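Local coordinates for putative isomerase YbhH (PDB 6OTV), which is a putative isomerase of the PrpF family, in the diaminopimelate epimerase clan, whose substrate is not established, at residues A104-L109 / V141-S146; V7-G12 / G16-A21; L206-Y211 / D218-L223; L253-Q258 / A262-Y267. All blocks are in the same frame, centred on the assembly; numbering follows the deposited sequence.

Interaction 1: A104-L109 / V141-S146; sequences AIENGL and VEYEGS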
# COMPACT_ATOMS: atom_id res chain seq x y z
N ALA A 104 -17.77 -6.13 1.43
CA ALA A 104 -17.32 -5.76 0.09
C ALA A 104 -17.42 -6.94 -0.87
O ALA A 104 -17.76 -6.77 -2.05
CB ALA A 104 -15.89 -5.23 0.14
N ILE A 105 -17.13 -8.15 -0.39
CA ILE A 105 -17.20 -9.33 -1.24
C ILE A 105 -18.65 -9.67 -1.57
O ILE A 105 -18.99 -9.96 -2.72
CB ILE A 105 -16.48 -10.51 -0.58
CG1 ILE A 105 -15.00 -10.18 -0.37
CG2 ILE A 105 -16.64 -11.77 -1.41
CD1 ILE A 105 -14.29 -11.11 0.59
N GLU A 106 -19.54 -9.62 -0.57
CA GLU A 106 -20.94 -9.95 -0.82
C GLU A 106 -21.62 -8.95 -1.75
O GLU A 106 -22.61 -9.31 -2.41
CB GLU A 106 -21.71 -10.03 0.50
CG GLU A 106 -21.30 -11.20 1.38
CD GLU A 106 -22.36 -11.53 2.42
OE1 GLU A 106 -23.47 -11.92 2.03
OE2 GLU A 106 -22.08 -11.38 3.63
N ASN A 107 -21.12 -7.72 -1.84
CA ASN A 107 -21.72 -6.68 -2.67
C ASN A 107 -20.92 -6.43 -3.95
O ASN A 107 -21.11 -5.39 -4.60
CB ASN A 107 -21.88 -5.39 -1.88
CG ASN A 107 -22.91 -5.51 -0.77
OD1 ASN A 107 -24.10 -5.25 -0.97
ND2 ASN A 107 -22.46 -5.91 0.42
N GLY A 108 -20.03 -7.35 -4.33
CA GLY A 108 -19.36 -7.26 -5.61
C GLY A 108 -18.35 -6.15 -5.76
O GLY A 108 -18.02 -5.78 -6.88
N LEU A 109 -17.84 -5.59 -4.65
CA LEU A 109 -16.80 -4.58 -4.74
C LEU A 109 -15.42 -5.16 -5.00
O LEU A 109 -14.50 -4.41 -5.34
CB LEU A 109 -16.77 -3.75 -3.45
CG LEU A 109 -18.07 -3.05 -3.09
CD1 LEU A 109 -17.90 -2.25 -1.81
CD2 LEU A 109 -18.53 -2.16 -4.23
N VAL A 141 -18.19 -16.09 1.11
CA VAL A 141 -17.89 -15.61 2.45
C VAL A 141 -18.44 -16.58 3.48
O VAL A 141 -19.60 -17.01 3.40
CB VAL A 141 -18.46 -14.20 2.65
CG1 VAL A 141 -18.39 -13.79 4.11
CG2 VAL A 141 -17.70 -13.20 1.78
N GLU A 142 -17.61 -16.95 4.44
CA GLU A 142 -17.97 -17.88 5.50
C GLU A 142 -17.98 -17.13 6.82
O GLU A 142 -16.99 -16.50 7.19
CB GLU A 142 -16.99 -19.06 5.55
CG GLU A 142 -17.26 -20.03 6.68
CD GLU A 142 -18.58 -20.76 6.50
OE1 GLU A 142 -18.62 -21.70 5.68
OE2 GLU A 142 -19.56 -20.39 7.17
N TYR A 143 -19.11 -17.20 7.53
CA TYR A 143 -19.23 -16.59 8.84
C TYR A 143 -19.12 -17.59 9.98
O TYR A 143 -18.77 -17.20 11.10
CB TYR A 143 -20.57 -15.85 8.96
CG TYR A 143 -20.65 -14.65 8.04
CD1 TYR A 143 -19.87 -13.53 8.26
CD2 TYR A 143 -21.51 -14.65 6.95
CE1 TYR A 143 -19.94 -12.43 7.42
CE2 TYR A 143 -21.59 -13.56 6.10
CZ TYR A 143 -20.80 -12.45 6.34
OH TYR A 143 -20.87 -11.37 5.51
N GLU A 144 -19.39 -18.87 9.73
CA GLU A 144 -19.23 -19.91 10.74
C GLU A 144 -17.76 -20.24 10.95
O GLU A 144 -16.95 -20.18 10.02
CB GLU A 144 -20.00 -21.17 10.34
CG GLU A 144 -21.48 -20.96 10.09
CD GLU A 144 -22.23 -22.26 9.85
OE1 GLU A 144 -21.57 -23.30 9.65
OE2 GLU A 144 -23.48 -22.23 9.86
N GLY A 145 -17.42 -20.60 12.18
CA GLY A 145 -16.05 -20.92 12.51
C GLY A 145 -15.90 -21.17 13.99
O GLY A 145 -16.88 -21.13 14.75
N SER A 146 -14.66 -21.40 14.41
CA SER A 146 -14.34 -21.75 15.78
C SER A 146 -13.60 -20.64 16.53
O SER A 146 -13.21 -20.85 17.68
CB SER A 146 -13.52 -23.04 15.83
OG SER A 146 -12.33 -22.91 15.05

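Interaction 2: V7-G12 / G16-A21; sequences VMMRGG and GAFLLA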
# COMPACT_ATOMS: atom_id res chain seq x y z
N VAL A 7 -27.55 -3.22 5.44
CA VAL A 7 -27.13 -4.51 5.98
C VAL A 7 -26.64 -4.27 7.40
O VAL A 7 -25.71 -3.48 7.62
CB VAL A 7 -26.02 -5.16 5.13
CG1 VAL A 7 -25.49 -6.41 5.83
CG2 VAL A 7 -26.52 -5.50 3.74
N MET A 8 -27.25 -4.94 8.37
CA MET A 8 -26.75 -4.93 9.74
C MET A 8 -25.77 -6.07 9.92
O MET A 8 -26.06 -7.21 9.54
CB MET A 8 -27.88 -5.05 10.76
CG MET A 8 -27.42 -5.01 12.21
SD MET A 8 -28.78 -5.28 13.38
CE MET A 8 -29.83 -3.88 13.00
N MET A 9 -24.61 -5.75 10.47
CA MET A 9 -23.61 -6.76 10.78
C MET A 9 -23.07 -6.52 12.18
O MET A 9 -22.97 -5.38 12.64
CB MET A 9 -22.43 -6.73 9.78
CG MET A 9 -22.82 -6.89 8.33
SD MET A 9 -21.35 -6.97 7.28
CE MET A 9 -20.69 -8.57 7.73
N ARG A 10 -22.74 -7.61 12.86
CA ARG A 10 -21.87 -7.52 14.02
C ARG A 10 -20.43 -7.47 13.53
O ARG A 10 -19.99 -8.35 12.78
CB ARG A 10 -22.07 -8.70 14.97
CG ARG A 10 -21.08 -8.71 16.13
CD ARG A 10 -21.21 -9.96 16.99
NE ARG A 10 -20.97 -11.18 16.23
CZ ARG A 10 -19.77 -11.63 15.89
NH1 ARG A 10 -18.68 -10.95 16.23
NH2 ARG A 10 -19.66 -12.75 15.19
N GLY A 11 -19.71 -6.42 13.91
CA GLY A 11 -18.29 -6.34 13.64
C GLY A 11 -17.52 -6.41 14.94
O GLY A 11 -17.46 -5.42 15.68
N GLY A 12 -16.94 -7.56 15.23
CA GLY A 12 -16.27 -7.73 16.51
C GLY A 12 -17.27 -7.58 17.64
O GLY A 12 -18.29 -8.29 17.70
N GLY A 16 -23.89 -2.49 13.72
CA GLY A 16 -24.46 -1.32 13.09
C GLY A 16 -24.77 -1.56 11.63
O GLY A 16 -24.72 -2.68 11.13
N ALA A 17 -25.09 -0.46 10.94
CA ALA A 17 -25.45 -0.52 9.53
C ALA A 17 -24.22 -0.47 8.65
O ALA A 17 -23.29 0.30 8.89
CB ALA A 17 -26.38 0.63 9.15
N PHE A 18 -24.23 -1.30 7.61
CA PHE A 18 -23.23 -1.28 6.55
C PHE A 18 -23.93 -0.82 5.28
O PHE A 18 -24.89 -1.45 4.83
CB PHE A 18 -22.57 -2.65 6.39
CG PHE A 18 -21.55 -2.96 7.46
CD1 PHE A 18 -21.94 -3.22 8.76
CD2 PHE A 18 -20.20 -2.98 7.16
CE1 PHE A 18 -21.01 -3.50 9.74
CE2 PHE A 18 -19.25 -3.26 8.13
CZ PHE A 18 -19.66 -3.52 9.43
N LEU A 19 -23.45 0.28 4.71
CA LEU A 19 -24.11 0.96 3.61
C LEU A 19 -23.12 1.17 2.47
O LEU A 19 -21.92 1.34 2.69
CB LEU A 19 -24.67 2.32 4.04
CG LEU A 19 -25.62 2.31 5.25
CD1 LEU A 19 -25.87 3.73 5.75
CD2 LEU A 19 -26.93 1.63 4.89
N LEU A 20 -23.64 1.16 1.25
CA LEU A 20 -22.87 1.55 0.07
C LEU A 20 -22.98 3.06 -0.11
O LEU A 20 -24.06 3.63 -0.01
CB LEU A 20 -23.38 0.84 -1.18
CG LEU A 20 -23.17 -0.67 -1.25
CD1 LEU A 20 -23.95 -1.24 -2.43
CD2 LEU A 20 -21.70 -1.00 -1.38
N ALA A 21 -21.84 3.70 -0.39
CA ALA A 21 -21.82 5.14 -0.56
C ALA A 21 -22.70 5.60 -1.72
O ALA A 21 -23.14 6.76 -1.72
CB ALA A 21 -20.39 5.63 -0.75

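Interaction 3: L206-Y211 / D218-L223; sequences LGKTGY and DADKAL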
# COMPACT_ATOMS: atom_id res chain seq x y z
N LEU A 206 0.71 7.44 39.55
CA LEU A 206 -0.39 8.34 39.87
C LEU A 206 -1.18 7.86 41.08
O LEU A 206 -2.32 8.28 41.27
CB LEU A 206 -1.30 8.52 38.66
CG LEU A 206 -0.66 9.12 37.41
CD1 LEU A 206 -1.72 9.42 36.36
CD2 LEU A 206 0.15 10.37 37.74
N GLY A 207 -0.61 6.96 41.88
CA GLY A 207 -1.28 6.49 43.07
C GLY A 207 -2.40 5.50 42.82
O GLY A 207 -3.28 5.35 43.67
N LYS A 208 -2.39 4.83 41.67
CA LYS A 208 -3.43 3.88 41.31
C LYS A 208 -2.82 2.51 41.05
O LYS A 208 -1.67 2.40 40.60
CB LYS A 208 -4.20 4.35 40.06
CG LYS A 208 -5.08 5.56 40.31
CD LYS A 208 -6.12 5.24 41.37
CE LYS A 208 -6.96 6.46 41.70
NZ LYS A 208 -8.03 6.15 42.68
N THR A 209 -3.59 1.47 41.36
CA THR A 209 -3.14 0.12 41.02
C THR A 209 -3.22 -0.13 39.52
O THR A 209 -2.39 -0.86 38.97
CB THR A 209 -3.99 -0.92 41.75
OG1 THR A 209 -5.30 -0.96 41.17
CG2 THR A 209 -4.11 -0.58 43.23
N GLY A 210 -4.19 0.49 38.85
CA GLY A 210 -4.45 0.23 37.46
C GLY A 210 -5.53 -0.80 37.21
O GLY A 210 -5.90 -1.02 36.05
N TYR A 211 -6.05 -1.43 38.26
CA TYR A 211 -7.08 -2.45 38.12
C TYR A 211 -8.45 -1.94 38.54
O TYR A 211 -9.40 -2.73 38.59
CB TYR A 211 -6.69 -3.70 38.92
CG TYR A 211 -5.28 -4.16 38.62
CD1 TYR A 211 -4.98 -4.82 37.44
CD2 TYR A 211 -4.25 -3.93 39.52
CE1 TYR A 211 -3.70 -5.25 37.16
CE2 TYR A 211 -2.96 -4.35 39.25
CZ TYR A 211 -2.69 -5.01 38.07
OH TYR A 211 -1.41 -5.43 37.79
N ASP A 218 -13.23 7.38 36.85
CA ASP A 218 -13.88 8.63 36.45
C ASP A 218 -14.30 9.46 37.66
O ASP A 218 -14.38 10.69 37.56
CB ASP A 218 -15.08 8.33 35.56
CG ASP A 218 -14.68 7.78 34.21
OD1 ASP A 218 -13.56 8.09 33.75
OD2 ASP A 218 -15.48 7.04 33.60
N ALA A 219 -14.57 8.81 38.80
CA ALA A 219 -14.97 9.55 39.99
C ALA A 219 -13.79 10.28 40.63
O ALA A 219 -13.97 11.35 41.21
CB ALA A 219 -15.63 8.62 41.00
N ASP A 220 -12.59 9.71 40.53
CA ASP A 220 -11.40 10.34 41.09
C ASP A 220 -11.05 11.59 40.28
O ASP A 220 -10.26 11.51 39.34
CB ASP A 220 -10.23 9.36 41.11
CG ASP A 220 -9.09 9.82 42.01
OD1 ASP A 220 -8.80 11.03 42.06
OD2 ASP A 220 -8.49 8.96 42.68
N LYS A 221 -11.62 12.73 40.66
CA LYS A 221 -11.38 13.96 39.92
C LYS A 221 -9.95 14.46 40.08
O LYS A 221 -9.42 15.14 39.19
CB LYS A 221 -12.37 15.04 40.35
CG LYS A 221 -13.56 15.20 39.41
CD LYS A 221 -14.34 13.89 39.26
CE LYS A 221 -15.39 13.98 38.16
NZ LYS A 221 -14.78 14.21 36.82
N ALA A 222 -9.30 14.13 41.21
CA ALA A 222 -7.90 14.49 41.37
C ALA A 222 -7.01 13.70 40.42
O ALA A 222 -6.01 14.23 39.91
CB ALA A 222 -7.47 14.28 42.82
N LEU A 223 -7.35 12.44 40.16
CA LEU A 223 -6.61 11.64 39.18
C LEU A 223 -6.80 12.19 37.77
O LEU A 223 -5.83 12.31 37.01
CB LEU A 223 -7.04 10.18 39.25
CG LEU A 223 -6.56 9.29 38.09
CD1 LEU A 223 -5.04 9.15 38.10
CD2 LEU A 223 -7.24 7.93 38.13

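Interaction 4: L253-Q258 / A262-Y267; sequences LISPAQ and AINVRY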
# COMPACT_ATOMS: atom_id res chain seq x y z
N LEU A 253 -3.21 4.43 31.17
CA LEU A 253 -2.61 3.94 32.40
C LEU A 253 -2.27 2.46 32.24
O LEU A 253 -3.12 1.67 31.82
CB LEU A 253 -3.56 4.14 33.58
CG LEU A 253 -3.95 5.59 33.91
CD1 LEU A 253 -4.76 5.63 35.19
CD2 LEU A 253 -2.71 6.46 34.02
N ILE A 254 -1.04 2.09 32.56
CA ILE A 254 -0.59 0.71 32.39
C ILE A 254 -0.17 0.14 33.74
O ILE A 254 0.26 0.86 34.65
CB ILE A 254 0.55 0.57 31.36
CG1 ILE A 254 1.81 1.28 31.85
CG2 ILE A 254 0.11 1.11 30.01
CD1 ILE A 254 3.06 0.85 31.10
N SER A 255 -0.30 -1.18 33.85
CA SER A 255 0.10 -1.94 35.02
C SER A 255 0.29 -3.38 34.58
O SER A 255 -0.17 -3.77 33.50
CB SER A 255 -0.96 -1.85 36.13
OG SER A 255 -2.19 -2.43 35.73
N PRO A 256 0.99 -4.20 35.37
CA PRO A 256 1.20 -5.60 34.96
C PRO A 256 -0.12 -6.34 34.78
O PRO A 256 -1.13 -6.00 35.40
CB PRO A 256 2.02 -6.19 36.12
CG PRO A 256 2.68 -5.01 36.75
CD PRO A 256 1.71 -3.88 36.62
N ALA A 257 -0.09 -7.34 33.92
CA ALA A 257 -1.26 -8.18 33.69
C ALA A 257 -1.60 -8.98 34.93
O ALA A 257 -0.74 -9.29 35.76
CB ALA A 257 -1.02 -9.12 32.51
N GLN A 258 -2.88 -9.33 35.06
CA GLN A 258 -3.36 -10.13 36.19
C GLN A 258 -3.79 -11.53 35.80
O GLN A 258 -3.76 -12.42 36.65
CB GLN A 258 -4.53 -9.42 36.88
N ALA A 262 0.17 -9.91 28.77
CA ALA A 262 1.41 -9.15 28.76
C ALA A 262 1.33 -7.87 29.57
O ALA A 262 2.35 -7.43 30.12
CB ALA A 262 1.81 -8.81 27.32
N ILE A 263 0.16 -7.25 29.66
CA ILE A 263 0.03 -5.94 30.29
C ILE A 263 -1.45 -5.67 30.54
O ILE A 263 -2.32 -6.25 29.87
CB ILE A 263 0.67 -4.85 29.39
CG1 ILE A 263 0.79 -3.51 30.11
CG2 ILE A 263 -0.10 -4.71 28.10
CD1 ILE A 263 1.61 -2.49 29.35
N ASN A 264 -1.74 -4.81 31.51
CA ASN A 264 -3.09 -4.35 31.80
C ASN A 264 -3.15 -2.85 31.57
O ASN A 264 -2.22 -2.12 31.93
CB ASN A 264 -3.49 -4.69 33.24
CG ASN A 264 -4.77 -4.00 33.67
OD1 ASN A 264 -5.87 -4.41 33.30
ND2 ASN A 264 -4.63 -2.95 34.46
N VAL A 265 -4.24 -2.38 30.96
CA VAL A 265 -4.32 -0.98 30.56
C VAL A 265 -5.66 -0.39 30.99
O VAL A 265 -6.66 -1.09 31.18
CB VAL A 265 -4.13 -0.79 29.04
CG1 VAL A 265 -2.80 -1.39 28.57
CG2 VAL A 265 -5.30 -1.37 28.26
N ARG A 266 -5.66 0.93 31.16
CA ARG A 266 -6.87 1.73 31.33
C ARG A 266 -6.82 2.84 30.29
O ARG A 266 -5.96 3.73 30.37
CB ARG A 266 -6.97 2.30 32.75
CG ARG A 266 -7.27 1.25 33.81
CD ARG A 266 -8.61 0.57 33.54
NE ARG A 266 -8.93 -0.45 34.54
CZ ARG A 266 -8.63 -1.74 34.41
NH1 ARG A 266 -7.98 -2.19 33.34
NH2 ARG A 266 -8.97 -2.60 35.37
N TYR A 267 -7.72 2.78 29.32
CA TYR A 267 -7.67 3.61 28.12
C TYR A 267 -8.58 4.82 28.29
O TYR A 267 -9.80 4.67 28.42
CB TYR A 267 -8.08 2.77 26.90
CG TYR A 267 -7.86 3.42 25.55
CD1 TYR A 267 -6.59 3.55 25.02
CD2 TYR A 267 -8.94 3.87 24.79
CE1 TYR A 267 -6.39 4.12 23.77
CE2 TYR A 267 -8.75 4.44 23.55
CZ TYR A 267 -7.47 4.57 23.04
OH TYR A 267 -7.28 5.14 21.80
O HOH W 1 2.43 -7.94 32.87

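Interaction 1: A104-L109 / V141-S146
I105 and E106, in the last turn of helix 94-106, meet V141 and Y143 of the loop that links strands 129-135 and 158-163. PrpF belongs to the diaminopimelate epimerase clan, in which strands wrap around a central helix in each lobe, and helix 94-106 is consistent with that role. A Schellman motif ends it: L109 N bonds to A104 O at 2.9 Å, G108 N bonds to I105 O at 3.2 Å, and G108, with positive phi, is the C-prime residue.

The apolar part rests on one methyl group. V141 CG2 lies 3.7 Å from I105 CG2 and 3.8 Å from I105 CB, the two side chains crossing at a slant. It also reaches E106 CG at 4.1 Å, where the glutamate chain passes almost at a right angle to the valine. The other methyl, CG1, is anti to the backbone N of V141 (chi1 169°) and sits 3.5 Å above the plane of the Y143 ring, near its rim. V141 is thus wedged between the helix and the tyrosine.

In the polar part, E106 runs extended beyond CG and approaches Y143 from the opposite direction. E106 OE2 and Y143 OH are too close in the model to be trusted, so no bond type can be assigned; as modelled, OE2 lies at the ring edge, in its plane. E106 OE1 forms a salt bridge with K341, which helps fix the carboxylate.

Within the loop, E142 OE2 accepts E144 N at 3.0 Å, on the anti side of the carboxylate.

Interaction 2: V7-G12 / G16-A21
M9 lays its thioether over the ring of F18. SD is 4.0 Å from the ring centroid and only 9° off the normal, a face-on Met-aromatic contact. The methionine chain crosses the phenylalanine at about a right angle, and M9 CB packs 3.5 Å from F18 CE1. With CG placed anti to the carbonyl carbon of M9 (chi1 -56°), CG and then SD follow CB across the ring.

The hairpin backbone sets this overlap. V7 and F18 form one antiparallel hydrogen-bonded pair, with F18 N 2.6 Å from V7 O. M9 and G16 form the next, with M9 N 3.1 Å from G16 O. Between them, M8 and A17 are a non-hydrogen-bonded pair, where M8 CA approaches G16 O at 3.3 Å. The strand axes come within 4.6 Å at 128°, a strongly twisted pair. V7, M9 and F18 share one face; M8 and A17 lie on the other.

Further out, F103 of helix 94-106 touches V7 and M9, while M96 of that helix touches F18. Strands 332-344 and 59-65 flank the hairpin. Chemically, the two-way backbone bonds specify the pairing, while the polarisable sulfur on the aromatic face adds dispersion in a buried setting without needing a hydrogen-bond partner.

Interaction 3: L206-Y211 / D218-L223
D220 receives K208 through one carboxylate oxygen and caps a helix with the other. K208 NZ comes within 2.8 Å of D220 OD2, a salt bridge that uses the anti lone pair of that oxygen. The lysine bends at chi2 (-60°) and is extended beyond it, meeting the aspartate from the opposite direction. D220 OD1 accepts L223 N at 2.8 Å, from well above the carboxylate plane (52°).

D220 is therefore the N-cap of helix 221-237, and as the centre of an inverse gamma turn it also separates this helix from helix 214-219. The charge of K208 probably helps keep the capping carboxylate ionised.

In the first turn of the helix, L223 divides its two methyls between two partners. CD2 rests against the aliphatic part of K208, 3.9 Å from K208 CE. CD1 meets L206 CD1 at 3.8 Å, where the two leucines cross at about a right angle. L223 has CG anti to its backbone N (chi1 168°), from where its branches reach both the lysine and L206. L206 in turn packs on I227 and I230 of the same helix and on L253 of strand 250-255.

Interaction 4: L253-Q258 / A262-Y267
L253 with R266 and S255 with N264 are antiparallel hydrogen-bonded pairs on either side of the non-hydrogen-bonded pair I254 with V265, the axes of the short strand segments approaching to 4.6 Å with 162° between directions. Two of the four bonds, R266 N to L253 O and N264 N to S255 O, measure 2.7 Å.

On the face with L253 and R266, N264 ND2 donates to S255 OG at 2.8 Å, with an N-H...O angle of 161° and the hydroxyl oxygen close to the amide plane. CG of N264, anti to the backbone N (chi1 169°), carries the amide there. N264 OD1 takes R266 NH1 at 3.1 Å, and NH1 also donates to V265 O at 2.8 Å from above that carbonyl plane. G210 O is a further acceptor for ND2, and E212 O for R266 NE.

On the other face, I254 CB meets I263 CD1 at 3.8 Å and I254 CG2 meets V265 CG1 at 4.1 Å, with I310 of strand 306-312 packing beyond.

One face is thus an apolar isoleucine-valine layer, while on the other the buried amide of N264 is engaged at both ends, which fixes its flip and helps orient the guanidinium of R266.

Along the chain the order is interaction 2, 1, 3, 4, each closing before the next opens. They fall in two groups on opposite sides of the chain's centre, consistent with the two-lobed fold of the diaminopimelate epimerase clan. The centres of interactions 1 and 2 are 12 Å apart; interaction 1 includes the end of helix 94-106, against which the hairpin of interaction 2 packs, and Y143 OH touches M9 CE at 3.6 Å. Interactions 3 and 4 lie 14 Å apart between centres, tied by polar contacts such as Y211 OH to P256 O at 2.5 Å. The centres of interactions 1 and 3 are 43 Å apart. Each presumed lobe thus joins a hairpin to a helix-loop contact.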